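Local coordinates for cortical-lytic enzyme (Bacillus cereus, PDB 4S3J), which acts as an N-acetylglucosaminidase that degrades partially broken-down spore cortex peptidoglycan during germination, recognising its muramic acid delta-lactam residues, at residues L204-A207 / E208-M212; N197-I200 / T201-Q205; S10-V14 / Y15-S19; V349-A352 / R353-V357; F394-M397 / K398-I402. All coordinates share one frame; numbering follows the deposited sequence.

Contact 1: L204-A207 / E208-M212; sequences LQTA and EKYGM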
loop_
_atom_site.group_PDB
_atom_site.type_symbol
_atom_site.label_atom_id
_atom_site.label_comp_id
_atom_site.label_asym_id
_atom_site.label_seq_id
_atom_site.Cartn_x
_atom_site.Cartn_y
_atom_site.Cartn_z
ATOM N N LEU A 204 -12.449 -23.417 -7.369
ATOM C CA LEU A 204 -11.632 -23.738 -8.535
ATOM C C LEU A 204 -12.372 -23.435 -9.838
ATOM O O LEU A 204 -11.769 -22.918 -10.784
ATOM C CB LEU A 204 -11.218 -25.203 -8.520
ATOM C CG LEU A 204 -10.364 -25.657 -7.342
ATOM C CD1 LEU A 204 -10.183 -27.172 -7.362
ATOM C CD2 LEU A 204 -9.038 -24.971 -7.361
ATOM N N GLN A 205 -13.664 -23.758 -9.898
ATOM C CA GLN A 205 -14.444 -23.463 -11.095
ATOM C C GLN A 205 -14.575 -21.954 -11.314
ATOM O O GLN A 205 -14.493 -21.486 -12.444
ATOM C CB GLN A 205 -15.843 -24.079 -11.007
ATOM C CG GLN A 205 -15.867 -25.569 -11.261
ATOM C CD GLN A 205 -17.210 -26.187 -10.938
ATOM O OE1 GLN A 205 -18.144 -25.497 -10.510
ATOM N NE2 GLN A 205 -17.318 -27.497 -11.144
ATOM N N THR A 206 -14.751 -21.197 -10.237
ATOM C CA THR A 206 -14.819 -19.732 -10.336
ATOM C C THR A 206 -13.481 -19.142 -10.815
ATOM O O THR A 206 -13.460 -18.319 -11.732
ATOM C CB THR A 206 -15.227 -19.102 -8.982
ATOM O OG1 THR A 206 -16.525 -19.569 -8.599
ATOM C CG2 THR A 206 -15.254 -17.579 -9.066
ATOM N N ALA A 207 -12.370 -19.599 -10.237
ATOM C CA ALA A 207 -11.044 -19.124 -10.634
ATOM C C ALA A 207 -10.779 -19.406 -12.097
ATOM O O ALA A 207 -10.310 -18.540 -12.836
ATOM C CB ALA A 207 -9.978 -19.766 -9.779
ATOM N N GLU A 208 -11.097 -20.619 -12.529
ATOM C CA GLU A 208 -10.846 -20.991 -13.899
ATOM C C GLU A 208 -11.744 -20.198 -14.847
ATOM O O GLU A 208 -11.313 -19.813 -15.935
ATOM C CB GLU A 208 -11.049 -22.495 -14.066
ATOM C CG GLU A 208 -11.053 -22.979 -15.477
ATOM C CD GLU A 208 -11.287 -24.467 -15.525
ATOM O OE1 GLU A 208 -10.325 -25.221 -15.274
ATOM O OE2 GLU A 208 -12.440 -24.873 -15.772
ATOM N N LYS A 209 -12.969 -19.910 -14.426
ATOM C CA LYS A 209 -13.869 -19.117 -15.261
ATOM C C LYS A 209 -13.344 -17.695 -15.550
ATOM O O LYS A 209 -13.477 -17.201 -16.666
ATOM C CB LYS A 209 -15.248 -19.018 -14.610
ATOM C CG LYS A 209 -16.235 -18.165 -15.405
ATOM C CD LYS A 209 -17.597 -18.088 -14.754
ATOM C CE LYS A 209 -18.536 -17.202 -15.565
ATOM N NZ LYS A 209 -19.881 -17.080 -14.938
ATOM N N TYR A 210 -12.716 -17.057 -14.570
ATOM C CA TYR A 210 -12.337 -15.647 -14.716
ATOM C C TYR A 210 -10.840 -15.431 -14.897
ATOM O O TYR A 210 -10.383 -14.281 -14.961
ATOM C CB TYR A 210 -12.815 -14.841 -13.503
ATOM C CG TYR A 210 -14.320 -14.720 -13.418
ATOM C CD1 TYR A 210 -15.045 -14.081 -14.419
ATOM C CD2 TYR A 210 -15.018 -15.239 -12.337
ATOM C CE1 TYR A 210 -16.419 -13.970 -14.346
ATOM C CE2 TYR A 210 -16.389 -15.135 -12.256
ATOM C CZ TYR A 210 -17.087 -14.500 -13.259
ATOM O OH TYR A 210 -18.458 -14.400 -13.160
ATOM N N GLY A 211 -10.075 -16.512 -14.990
ATOM C CA GLY A 211 -8.636 -16.406 -15.189
ATOM C C GLY A 211 -7.925 -15.912 -13.949
ATOM O O GLY A 211 -6.848 -15.304 -14.015
ATOM N N MET A 212 -8.526 -16.196 -12.801
ATOM C CA MET A 212 -7.970 -15.762 -11.534
ATOM C C MET A 212 -6.958 -16.781 -11.023
ATOM O O MET A 212 -7.317 -17.740 -10.344
ATOM C CB MET A 212 -9.086 -15.528 -10.524
ATOM C CG MET A 212 -9.877 -14.259 -10.791
ATOM S SD MET A 212 -11.455 -14.309 -9.906
ATOM C CE MET A 212 -12.077 -12.667 -10.218
#
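Ala207 O accepts from Met212 N at 2.9 Å, a bond across five residues that closes the C-terminal end of helix 193-210. Before it the regular i to i+4 pattern still holds: Glu208 N donates to Leu204 O at 3.0 Å, and Lys209 and Tyr210 follow on Gln205 and Thr206. Gly211, with phi 72°, turns the chain out of the helix toward strand 214-218 of the family 18 TIM barrel. The return brings Met212 back against the last turn, where its CB lies 4.4 Å from Ala207 CB. Both of these buried side chains also touch Leu171 of strand 168-177, which ties the helix end to the barrel wall. On the neighbouring flank, which strand 135-143 and helix 155-164 adjoin, Thr206 and Tyr210 meet one turn apart. The methyl of Thr206 takes the place anti to the backbone N, which leaves OG1 (chi1 -61°) beside that N and bonded back to Asn202 O of the preceding turn. The Tyr210 hydroxyl is held by Glu151, while the ring receives Lys209 CG over the centre of one face, 4.1 Å above the plane. Where the two side chains slant across each other, Thr206 CG2 reaches Tyr210 CD2 at 4.0 Å.

Contact 2: N197-I200 / T201-Q205; sequences NKFI and TNILQ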
loop_
_atom_site.group_PDB
_atom_site.type_symbol
_atom_site.label_atom_id
_atom_site.label_comp_id
_atom_site.label_asym_id
_atom_site.label_seq_id
_atom_site.Cartn_x
_atom_site.Cartn_y
_atom_site.Cartn_z
ATOM N N ASN A 197 -15.601 -29.536 0.841
ATOM C CA ASN A 197 -15.240 -30.136 -0.439
ATOM C C ASN A 197 -15.961 -29.448 -1.596
ATOM O O ASN A 197 -15.363 -29.157 -2.637
ATOM C CB ASN A 197 -15.572 -31.633 -0.429
ATOM C CG ASN A 197 -15.276 -32.302 -1.752
ATOM O OD1 ASN A 197 -14.133 -32.334 -2.200
ATOM N ND2 ASN A 197 -16.316 -32.826 -2.398
ATOM N N LYS A 198 -17.239 -29.154 -1.386
ATOM C CA LYS A 198 -18.044 -28.427 -2.365
ATOM C C LYS A 198 -17.505 -27.016 -2.563
ATOM O O LYS A 198 -17.429 -26.514 -3.681
ATOM C CB LYS A 198 -19.501 -28.351 -1.909
ATOM C CG LYS A 198 -20.412 -27.548 -2.837
ATOM C CD LYS A 198 -21.884 -27.661 -2.435
ATOM C CE LYS A 198 -22.751 -26.688 -3.239
ATOM N NZ LYS A 198 -24.073 -26.404 -2.591
ATOM N N PHE A 199 -17.127 -26.398 -1.454
ATOM C CA PHE A 199 -16.563 -25.044 -1.446
ATOM C C PHE A 199 -15.315 -24.972 -2.312
ATOM O O PHE A 199 -15.199 -24.089 -3.181
ATOM C CB PHE A 199 -16.267 -24.638 0.010
ATOM C CG PHE A 199 -15.857 -23.188 0.207
ATOM C CD1 PHE A 199 -16.621 -22.151 -0.312
ATOM C CD2 PHE A 199 -14.759 -22.882 0.976
ATOM C CE1 PHE A 199 -16.264 -20.831 -0.103
ATOM C CE2 PHE A 199 -14.392 -21.555 1.193
ATOM C CZ PHE A 199 -15.169 -20.534 0.659
ATOM N N ILE A 200 -14.376 -25.882 -2.085
ATOM C CA ILE A 200 -13.123 -25.857 -2.838
ATOM C C ILE A 200 -13.406 -26.117 -4.318
ATOM O O ILE A 200 -12.820 -25.493 -5.189
ATOM C CB ILE A 200 -12.109 -26.889 -2.291
ATOM C CG1 ILE A 200 -11.720 -26.511 -0.864
ATOM C CG2 ILE A 200 -10.874 -26.963 -3.180
ATOM C CD1 ILE A 200 -10.865 -27.517 -0.157
ATOM N N THR A 201 -14.324 -27.033 -4.604
ATOM C CA THR A 201 -14.715 -27.286 -5.984
ATOM C C THR A 201 -15.250 -26.019 -6.650
ATOM O O THR A 201 -14.859 -25.696 -7.774
ATOM C CB THR A 201 -15.778 -28.409 -6.050
ATOM O OG1 THR A 201 -15.173 -29.640 -5.644
ATOM C CG2 THR A 201 -16.317 -28.580 -7.452
ATOM N N ASN A 202 -16.112 -25.285 -5.954
ATOM C CA ASN A 202 -16.698 -24.063 -6.515
ATOM C C ASN A 202 -15.666 -22.954 -6.703
ATOM O O ASN A 202 -15.743 -22.173 -7.658
ATOM C CB ASN A 202 -17.841 -23.542 -5.636
ATOM C CG ASN A 202 -19.100 -24.367 -5.778
ATOM O OD1 ASN A 202 -19.384 -24.900 -6.852
ATOM N ND2 ASN A 202 -19.860 -24.486 -4.693
ATOM N N ILE A 203 -14.725 -22.876 -5.767
ATOM C CA ILE A 203 -13.623 -21.912 -5.851
ATOM C C ILE A 203 -12.786 -22.159 -7.105
ATOM O O ILE A 203 -12.436 -21.217 -7.818
ATOM C CB ILE A 203 -12.730 -21.989 -4.597
ATOM C CG1 ILE A 203 -13.490 -21.425 -3.394
ATOM C CG2 ILE A 203 -11.405 -21.229 -4.802
ATOM C CD1 ILE A 203 -12.855 -21.765 -2.064
ATOM N N LEU A 204 -12.449 -23.417 -7.369
ATOM C CA LEU A 204 -11.632 -23.738 -8.535
ATOM C C LEU A 204 -12.372 -23.435 -9.838
ATOM O O LEU A 204 -11.769 -22.918 -10.784
ATOM C CB LEU A 204 -11.218 -25.203 -8.520
ATOM C CG LEU A 204 -10.364 -25.657 -7.342
ATOM C CD1 LEU A 204 -10.183 -27.172 -7.362
ATOM C CD2 LEU A 204 -9.038 -24.971 -7.361
ATOM N N GLN A 205 -13.664 -23.758 -9.898
ATOM C CA GLN A 205 -14.444 -23.463 -11.095
ATOM C C GLN A 205 -14.575 -21.954 -11.314
ATOM O O GLN A 205 -14.493 -21.486 -12.444
ATOM C CB GLN A 205 -15.843 -24.079 -11.007
ATOM C CG GLN A 205 -15.867 -25.569 -11.261
ATOM C CD GLN A 205 -17.210 -26.187 -10.938
ATOM O OE1 GLN A 205 -18.144 -25.497 -10.510
ATOM N NE2 GLN A 205 -17.318 -27.497 -11.144
#
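Helix 193-210, one of the helices on the outside of the family 18 TIM barrel, supplies two successive turns here, bonded from Thr201 N to Asn197 O through Leu204 N to Ile200 O. On the barrel side Phe199 and Ile203 form a CH-pi contact: Ile203 CD1 sits over the ring face, 3.6 Å from the Phe199 centroid and 12° off the normal. The ring is swung back with CG anti to the backbone N (chi1 -172°), and the extended Ile203 chain sends its terminal methyl over the centre of the six carbons. Both side chains touch Ile173 of strand 168-177. On the adjoining flank, Ile200 CG2 approaches Leu204 CD1 at 4.2 Å, and Ile200 continues onto Phe233 and Val237 of helix 227-240. Asn197 O has two donors in Thr201, since Thr201 OG1 reaches it at 3.1 Å from the face opposite to the backbone N-H. Arg240 is a further partner of that hydroxyl. At the outer side the Lys198 chain crosses Asn202, with Lys198 CG 3.6 Å from Asn202 ND2, and their polar ends bond Asp146 O and Gly147 O. The helix thus turns an apolar flank to the strands, while its amide and ammonium groups fasten a neighbouring loop through main-chain carbonyls.

Contact 3: S10-V14 / Y15-S19; sequences SGDSV and YSLAS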
loop_
_atom_site.group_PDB
_atom_site.type_symbol
_atom_site.label_atom_id
_atom_site.label_comp_id
_atom_site.label_asym_id
_atom_site.label_seq_id
_atom_site.Cartn_x
_atom_site.Cartn_y
_atom_site.Cartn_z
ATOM N N SER A 10 8.350 28.177 0.919
ATOM C CA SER A 10 7.629 29.445 0.795
ATOM C C SER A 10 7.951 30.173 -0.506
ATOM O O SER A 10 9.116 30.393 -0.834
ATOM C CB SER A 10 8.001 30.370 1.958
ATOM O OG SER A 10 7.784 29.739 3.207
ATOM N N GLY A 11 6.913 30.533 -1.250
ATOM C CA GLY A 11 7.088 31.279 -2.490
ATOM C C GLY A 11 7.133 30.467 -3.762
ATOM O O GLY A 11 7.044 31.016 -4.865
ATOM N N ASP A 12 7.298 29.156 -3.628
ATOM C CA ASP A 12 7.391 28.275 -4.801
ATOM C C ASP A 12 6.086 28.191 -5.594
ATOM O O ASP A 12 4.985 28.148 -5.024
ATOM C CB ASP A 12 7.732 26.845 -4.391
ATOM C CG ASP A 12 9.164 26.631 -3.944
ATOM O OD1 ASP A 12 10.054 27.478 -4.179
ATOM O OD2 ASP A 12 9.411 25.535 -3.359
ATOM N N SER A 13 6.226 28.143 -6.911
ATOM C CA SER A 13 5.143 27.799 -7.833
ATOM C C SER A 13 5.644 26.745 -8.819
ATOM O O SER A 13 6.841 26.462 -8.872
ATOM C CB SER A 13 4.664 29.039 -8.574
ATOM O OG SER A 13 5.686 29.559 -9.421
ATOM N N VAL A 14 4.750 26.137 -9.595
ATOM C CA VAL A 14 5.221 25.222 -10.638
ATOM C C VAL A 14 6.152 25.960 -11.598
ATOM O O VAL A 14 7.059 25.359 -12.149
ATOM C CB VAL A 14 4.063 24.544 -11.410
ATOM C CG1 VAL A 14 3.237 23.680 -10.435
ATOM C CG2 VAL A 14 3.187 25.533 -12.123
ATOM N N TYR A 15 5.905 27.253 -11.809
ATOM C CA TYR A 15 6.727 28.057 -12.708
ATOM C C TYR A 15 8.122 28.297 -12.128
ATOM O O TYR A 15 9.140 28.082 -12.809
ATOM C CB TYR A 15 6.018 29.386 -12.960
ATOM C CG TYR A 15 4.678 29.210 -13.646
ATOM C CD1 TYR A 15 4.575 29.012 -15.024
ATOM C CD2 TYR A 15 3.512 29.155 -12.895
ATOM C CE1 TYR A 15 3.345 28.815 -15.623
ATOM C CE2 TYR A 15 2.295 28.948 -13.474
ATOM C CZ TYR A 15 2.203 28.777 -14.834
ATOM O OH TYR A 15 0.963 28.580 -15.398
ATOM N N SER A 16 8.180 28.700 -10.856
ATOM C CA SER A 16 9.469 28.987 -10.252
ATOM C C SER A 16 10.286 27.710 -10.074
ATOM O O SER A 16 11.502 27.732 -10.289
ATOM C CB SER A 16 9.313 29.759 -8.932
ATOM O OG SER A 16 8.749 28.988 -7.880
ATOM N N LEU A 17 9.641 26.587 -9.726
ATOM C CA LEU A 17 10.347 25.328 -9.589
ATOM C C LEU A 17 10.866 24.828 -10.919
ATOM O O LEU A 17 11.980 24.340 -10.991
ATOM C CB LEU A 17 9.443 24.269 -8.946
ATOM C CG LEU A 17 9.213 24.465 -7.456
ATOM C CD1 LEU A 17 8.135 23.507 -6.984
ATOM C CD2 LEU A 17 10.478 24.281 -6.644
ATOM N N ALA A 18 10.081 24.973 -11.977
ATOM C CA ALA A 18 10.545 24.600 -13.313
ATOM C C ALA A 18 11.756 25.455 -13.695
ATOM O O ALA A 18 12.711 24.949 -14.281
ATOM C CB ALA A 18 9.428 24.773 -14.335
ATOM N N SER A 19 11.713 26.743 -13.358
ATOM C CA SER A 19 12.802 27.666 -13.711
ATOM C C SER A 19 14.051 27.299 -12.916
ATOM O O SER A 19 15.161 27.246 -13.459
ATOM C CB SER A 19 12.400 29.127 -13.459
ATOM O OG SER A 19 13.510 29.994 -13.703
HETATM O O HOH W 1 10.934 27.816 -6.713
#
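Val14 CG2 lies over one face of the Tyr15 ring, 4.1 Å from its centroid and 27° off the normal, in a CH-pi contact between consecutive residues whose side chains point the same way. Ser13 OG is at the ring edge, near its plane, with Tyr15 CB 3.6 Å away. These residues open helix 14-21, the first helix of the N-terminal LysM domain, and Ser13 is its N-cap. Ser13 and Ser16 form a capping box: Ser16 N donates to Ser13 OG at 3.0 Å, and Ser13 N donates to Ser16 OG at 2.8 Å, almost straight at 171°. Each OG stands between its own backbone N and carbonyl carbon (chi1 65° in Ser13 and much the same in Ser16), which turns the two hydroxyls toward each other's amides. A water extends the box, donating to Asp12 OD1 at 2.7 Å and bonding Ser16 OG. Asp12 OD2 accepts from Arg9 N, and Leu17 CD2 lies 3.7 Å from Asp12 OD2, while Leu17 itself reaches Ile28 of helix 25-31. The amides of Ser13 and Ser16 are thus both taken up by side-chain hydroxyls at the start of the helix, and the nearby Asp12 carboxylate probably favours the helix N-terminus electrostatically.

Contact 4: V349-A352 / R353-V357; sequences VALA and RKYNV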
loop_
_atom_site.group_PDB
_atom_site.type_symbol
_atom_site.label_atom_id
_atom_site.label_comp_id
_atom_site.label_asym_id
_atom_site.label_seq_id
_atom_site.Cartn_x
_atom_site.Cartn_y
_atom_site.Cartn_z
ATOM N N VAL A 349 -3.759 17.304 0.652
ATOM C CA VAL A 349 -3.067 18.540 0.266
ATOM C C VAL A 349 -4.103 19.628 0.002
ATOM O O VAL A 349 -3.910 20.791 0.357
ATOM C CB VAL A 349 -2.187 18.334 -0.963
ATOM C CG1 VAL A 349 -1.550 19.665 -1.417
ATOM C CG2 VAL A 349 -1.108 17.320 -0.651
ATOM N N ALA A 350 -5.233 19.264 -0.592
ATOM C CA ALA A 350 -6.262 20.257 -0.896
ATOM C C ALA A 350 -6.848 20.893 0.370
ATOM O O ALA A 350 -7.218 22.077 0.362
ATOM C CB ALA A 350 -7.359 19.622 -1.742
ATOM N N LEU A 351 -6.941 20.127 1.463
ATOM C CA LEU A 351 -7.379 20.686 2.736
ATOM C C LEU A 351 -6.379 21.706 3.286
ATOM O O LEU A 351 -6.755 22.772 3.781
ATOM C CB LEU A 351 -7.598 19.565 3.754
ATOM C CG LEU A 351 -8.827 18.696 3.497
ATOM C CD1 LEU A 351 -8.706 17.451 4.334
ATOM C CD2 LEU A 351 -10.149 19.418 3.817
ATOM N N ALA A 352 -5.096 21.383 3.224
ATOM C CA ALA A 352 -4.068 22.315 3.713
ATOM C C ALA A 352 -4.095 23.577 2.866
ATOM O O ALA A 352 -3.948 24.686 3.382
ATOM C CB ALA A 352 -2.691 21.660 3.694
ATOM N N ARG A 353 -4.299 23.435 1.555
ATOM C CA ARG A 353 -4.416 24.605 0.679
ATOM C C ARG A 353 -5.630 25.479 1.058
ATOM O O ARG A 353 -5.545 26.709 1.207
ATOM C CB ARG A 353 -4.530 24.141 -0.771
ATOM C CG ARG A 353 -4.650 25.270 -1.793
ATOM C CD ARG A 353 -4.743 24.707 -3.226
ATOM N NE ARG A 353 -3.518 24.009 -3.607
ATOM C CZ ARG A 353 -3.342 22.707 -3.751
ATOM N NH1 ARG A 353 -2.124 22.264 -4.058
ATOM N NH2 ARG A 353 -4.343 21.858 -3.631
ATOM N N LYS A 354 -6.774 24.834 1.217
ATOM C CA LYS A 354 -8.020 25.558 1.473
ATOM C C LYS A 354 -7.963 26.347 2.773
ATOM O O LYS A 354 -8.445 27.485 2.852
ATOM C CB LYS A 354 -9.199 24.585 1.518
ATOM C CG LYS A 354 -10.536 25.204 1.857
ATOM C CD LYS A 354 -11.617 24.188 1.697
ATOM C CE LYS A 354 -12.965 24.762 2.147
ATOM N NZ LYS A 354 -14.020 23.722 2.182
ATOM N N TYR A 355 -7.401 25.718 3.803
ATOM C CA TYR A 355 -7.391 26.296 5.145
ATOM C C TYR A 355 -6.057 26.986 5.506
ATOM O O TYR A 355 -5.810 27.341 6.671
ATOM C CB TYR A 355 -7.787 25.218 6.151
ATOM C CG TYR A 355 -9.231 24.802 5.942
ATOM C CD1 TYR A 355 -10.277 25.655 6.294
ATOM C CD2 TYR A 355 -9.567 23.565 5.392
ATOM C CE1 TYR A 355 -11.594 25.293 6.098
ATOM C CE2 TYR A 355 -10.878 23.201 5.192
ATOM C CZ TYR A 355 -11.893 24.071 5.547
ATOM O OH TYR A 355 -13.199 23.691 5.349
ATOM N N ASN A 356 -5.223 27.179 4.489
ATOM C CA ASN A 356 -3.999 27.962 4.567
ATOM C C ASN A 356 -3.023 27.567 5.667
ATOM O O ASN A 356 -2.506 28.435 6.400
ATOM C CB ASN A 356 -4.347 29.449 4.766
ATOM C CG ASN A 356 -5.265 29.986 3.681
ATOM O OD1 ASN A 356 -4.862 30.138 2.529
ATOM N ND2 ASN A 356 -6.508 30.278 4.049
ATOM N N VAL A 357 -2.693 26.287 5.730
ATOM C CA VAL A 357 -1.686 25.805 6.648
ATOM C C VAL A 357 -0.651 24.971 5.881
ATOM O O VAL A 357 -0.964 24.396 4.828
ATOM C CB VAL A 357 -2.339 24.975 7.781
ATOM C CG1 VAL A 357 -3.256 25.869 8.621
ATOM C CG2 VAL A 357 -3.090 23.798 7.212
#
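Ala352 O accepts from Val357 N at 3.1 Å, the long bond of a Schellman motif that ends helix 345-354. Asn356, at positive phi, is its C-prime residue, and the inner bond from Asn356 N to Arg353 O is weak. The reversal folds Val357 back on the helix, where its CG2 meets Ala352 CB at 4.1 Å; both residues also touch Phe370 of strand 367-373. A turn earlier, Leu351 and Tyr355 run side by side, Leu351 CD2 lying 4.1 Å from Tyr355 CE2. At the edge of the same ring, near its plane, Leu351 O approaches Tyr355 CD2 to 3.3 Å. One ring face carries Lys354 CG over its centre, 3.9 Å above the plane. Farther out, the ring stacks with Tyr372 and its hydroxyl bonds Glu375, so that strand 367-373 and the residues after it fix the tyrosine. On another flank Arg353 starts with CG anti to the backbone N and bends at chi3 (-64°), which returns the guanidinium along the helix toward Val349 and Ala350. Arg353 NE bonds Thr39 O, and Val349 and Arg353 both touch Val41 and Gln44, joining this helix of the catalytic domain to the first LysM domain. Within the helix itself, the guanidinium end rests on a methyl group, Arg353 NH1 standing 3.7 Å from Val349 CG1.

Contact 5: F394-M397 / K398-I402; sequences FNLM and KEQGI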
loop_
_atom_site.group_PDB
_atom_site.type_symbol
_atom_site.label_atom_id
_atom_site.label_comp_id
_atom_site.label_asym_id
_atom_site.label_seq_id
_atom_site.Cartn_x
_atom_site.Cartn_y
_atom_site.Cartn_z
ATOM N N PHE A 394 9.446 2.139 0.628
ATOM C CA PHE A 394 10.159 1.400 -0.419
ATOM C C PHE A 394 11.568 1.027 0.076
ATOM O O PHE A 394 12.029 -0.098 -0.153
ATOM C CB PHE A 394 10.273 2.223 -1.706
ATOM C CG PHE A 394 8.968 2.404 -2.475
ATOM C CD1 PHE A 394 7.824 1.628 -2.230
ATOM C CD2 PHE A 394 8.883 3.416 -3.438
ATOM C CE1 PHE A 394 6.666 1.810 -2.972
ATOM C CE2 PHE A 394 7.728 3.607 -4.161
ATOM C CZ PHE A 394 6.601 2.801 -3.918
ATOM N N ASN A 395 12.264 1.962 0.725
ATOM C CA ASN A 395 13.613 1.690 1.243
ATOM C C ASN A 395 13.578 0.616 2.346
ATOM O O ASN A 395 14.480 -0.222 2.444
ATOM C CB ASN A 395 14.258 2.967 1.756
ATOM C CG ASN A 395 14.625 3.924 0.630
ATOM O OD1 ASN A 395 14.513 3.591 -0.562
ATOM N ND2 ASN A 395 15.036 5.123 1.000
ATOM N N LEU A 396 12.528 0.627 3.167
ATOM C CA LEU A 396 12.359 -0.425 4.172
ATOM C C LEU A 396 12.217 -1.806 3.513
ATOM O O LEU A 396 12.802 -2.797 3.985
ATOM C CB LEU A 396 11.151 -0.121 5.043
ATOM C CG LEU A 396 10.754 -1.181 6.077
ATOM C CD1 LEU A 396 11.889 -1.374 7.096
ATOM C CD2 LEU A 396 9.477 -0.799 6.783
ATOM N N MET A 397 11.454 -1.871 2.423
ATOM C CA MET A 397 11.263 -3.124 1.688
ATOM C C MET A 397 12.606 -3.636 1.197
ATOM O O MET A 397 12.901 -4.827 1.297
ATOM C CB MET A 397 10.320 -2.930 0.504
ATOM C CG MET A 397 8.876 -2.600 0.903
ATOM S SD MET A 397 7.884 -2.081 -0.525
ATOM C CE MET A 397 8.076 -3.505 -1.608
ATOM N N LYS A 398 13.413 -2.728 0.680
ATOM C CA LYS A 398 14.739 -3.093 0.190
ATOM C C LYS A 398 15.613 -3.642 1.310
ATOM O O LYS A 398 16.269 -4.683 1.142
ATOM C CB LYS A 398 15.426 -1.879 -0.460
ATOM C CG LYS A 398 14.704 -1.353 -1.695
ATOM C CD LYS A 398 15.331 -0.082 -2.214
ATOM C CE LYS A 398 14.392 0.669 -3.185
ATOM N NZ LYS A 398 15.119 1.838 -3.805
ATOM N N GLU A 399 15.637 -2.941 2.440
ATOM C CA GLU A 399 16.465 -3.349 3.564
ATOM C C GLU A 399 16.056 -4.722 4.073
ATOM O O GLU A 399 16.909 -5.546 4.386
ATOM C CB GLU A 399 16.374 -2.336 4.701
ATOM C CG GLU A 399 16.962 -0.972 4.397
ATOM C CD GLU A 399 16.599 0.053 5.457
ATOM O OE1 GLU A 399 15.500 -0.054 6.040
ATOM O OE2 GLU A 399 17.398 0.970 5.712
ATOM N N GLN A 400 14.749 -4.959 4.153
ATOM C CA GLN A 400 14.223 -6.199 4.734
ATOM C C GLN A 400 14.164 -7.342 3.726
ATOM O O GLN A 400 14.016 -8.505 4.114
ATOM C CB GLN A 400 12.833 -5.950 5.327
ATOM C CG GLN A 400 12.843 -5.000 6.499
ATOM C CD GLN A 400 13.571 -5.577 7.697
ATOM O OE1 GLN A 400 13.486 -6.775 7.968
ATOM N NE2 GLN A 400 14.304 -4.734 8.408
ATOM N N GLY A 401 14.293 -7.028 2.441
ATOM C CA GLY A 401 14.324 -8.049 1.411
ATOM C C GLY A 401 13.012 -8.798 1.200
ATOM O O GLY A 401 13.019 -9.970 0.841
ATOM N N ILE A 402 11.877 -8.142 1.409
ATOM C CA ILE A 402 10.597 -8.841 1.292
ATOM C C ILE A 402 10.081 -8.846 -0.156
ATOM O O ILE A 402 10.656 -8.218 -1.037
ATOM C CB ILE A 402 9.560 -8.240 2.219
ATOM C CG1 ILE A 402 9.376 -6.765 1.903
ATOM C CG2 ILE A 402 9.986 -8.395 3.687
ATOM C CD1 ILE A 402 8.076 -6.228 2.474
#
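The side chains of Met397 and Lys398, consecutive near the end of helix 387-400, point in different directions and carry much of this contact, with Leu396 next to them. Met397 lies buried against Ile405 of strand 404-408. Its CG meets Ile402 CD1 at 4.0 Å, the two side chains crossing at about a right angle. Ile402 CG1 stands between its backbone N and carbonyl carbon (chi1 58°), and this aims the terminal methyl back at the methionine. The Met397 carbonyl receives two weak bonds as the helix ends, from Gly401 N at 2.8 Å and from Ile402 N at 3.5 Å; Gly401 makes the exit with phi 68°. The Lys398 side chain is extended back along the preceding turn. Its CG passes 3.3 Å from Phe394 O, and the chain lies beside Asn395, pointing the same way, until Lys398 NZ is 3.7 Å from Asn395 OD1. The ammonium is bonded by Asn71, Gln68 O and Asn424 and makes a cation-pi contact with Phe425, while Asn395 OD1 accepts from Gln391. Three oxygen partners probably stabilise the charge at this partly covered place. Leu396 CD1 touches Gln400 CG at 3.8 Å, where Gln400, bent at chi2, slants across it; Leu396 also packs on Leu306 of helix 299-312. Glu399 bonds Tyr64, so residues 398 and 399 both reach the second LysM domain. Beyond Gly401 the chain passes on to strand 404-408, a helix-to-strand return of the kind found in the TIM barrel of glycosyl hydrolase family 18.

How the contacts relate
Contacts 1 and 2 share Leu204 and Gln205 and form successive turns of helix 193-210, their centres about 10 Å apart. Contact 5 lies on another helix of the same catalytic domain, about 33 Å from contact 1 between centres. Contact 3 belongs to the first LysM domain and lies on the other side of the chain's centre from contacts 1 and 2, yet its nearest atoms are about 8 Å from those of contact 4, whose helix touches that LysM domain. Contact 5 similarly reaches the second LysM domain. All five lie away from Glu220, the probable proton donor; contacts 1 and 2 precede it on the helix leading into strand 214-218.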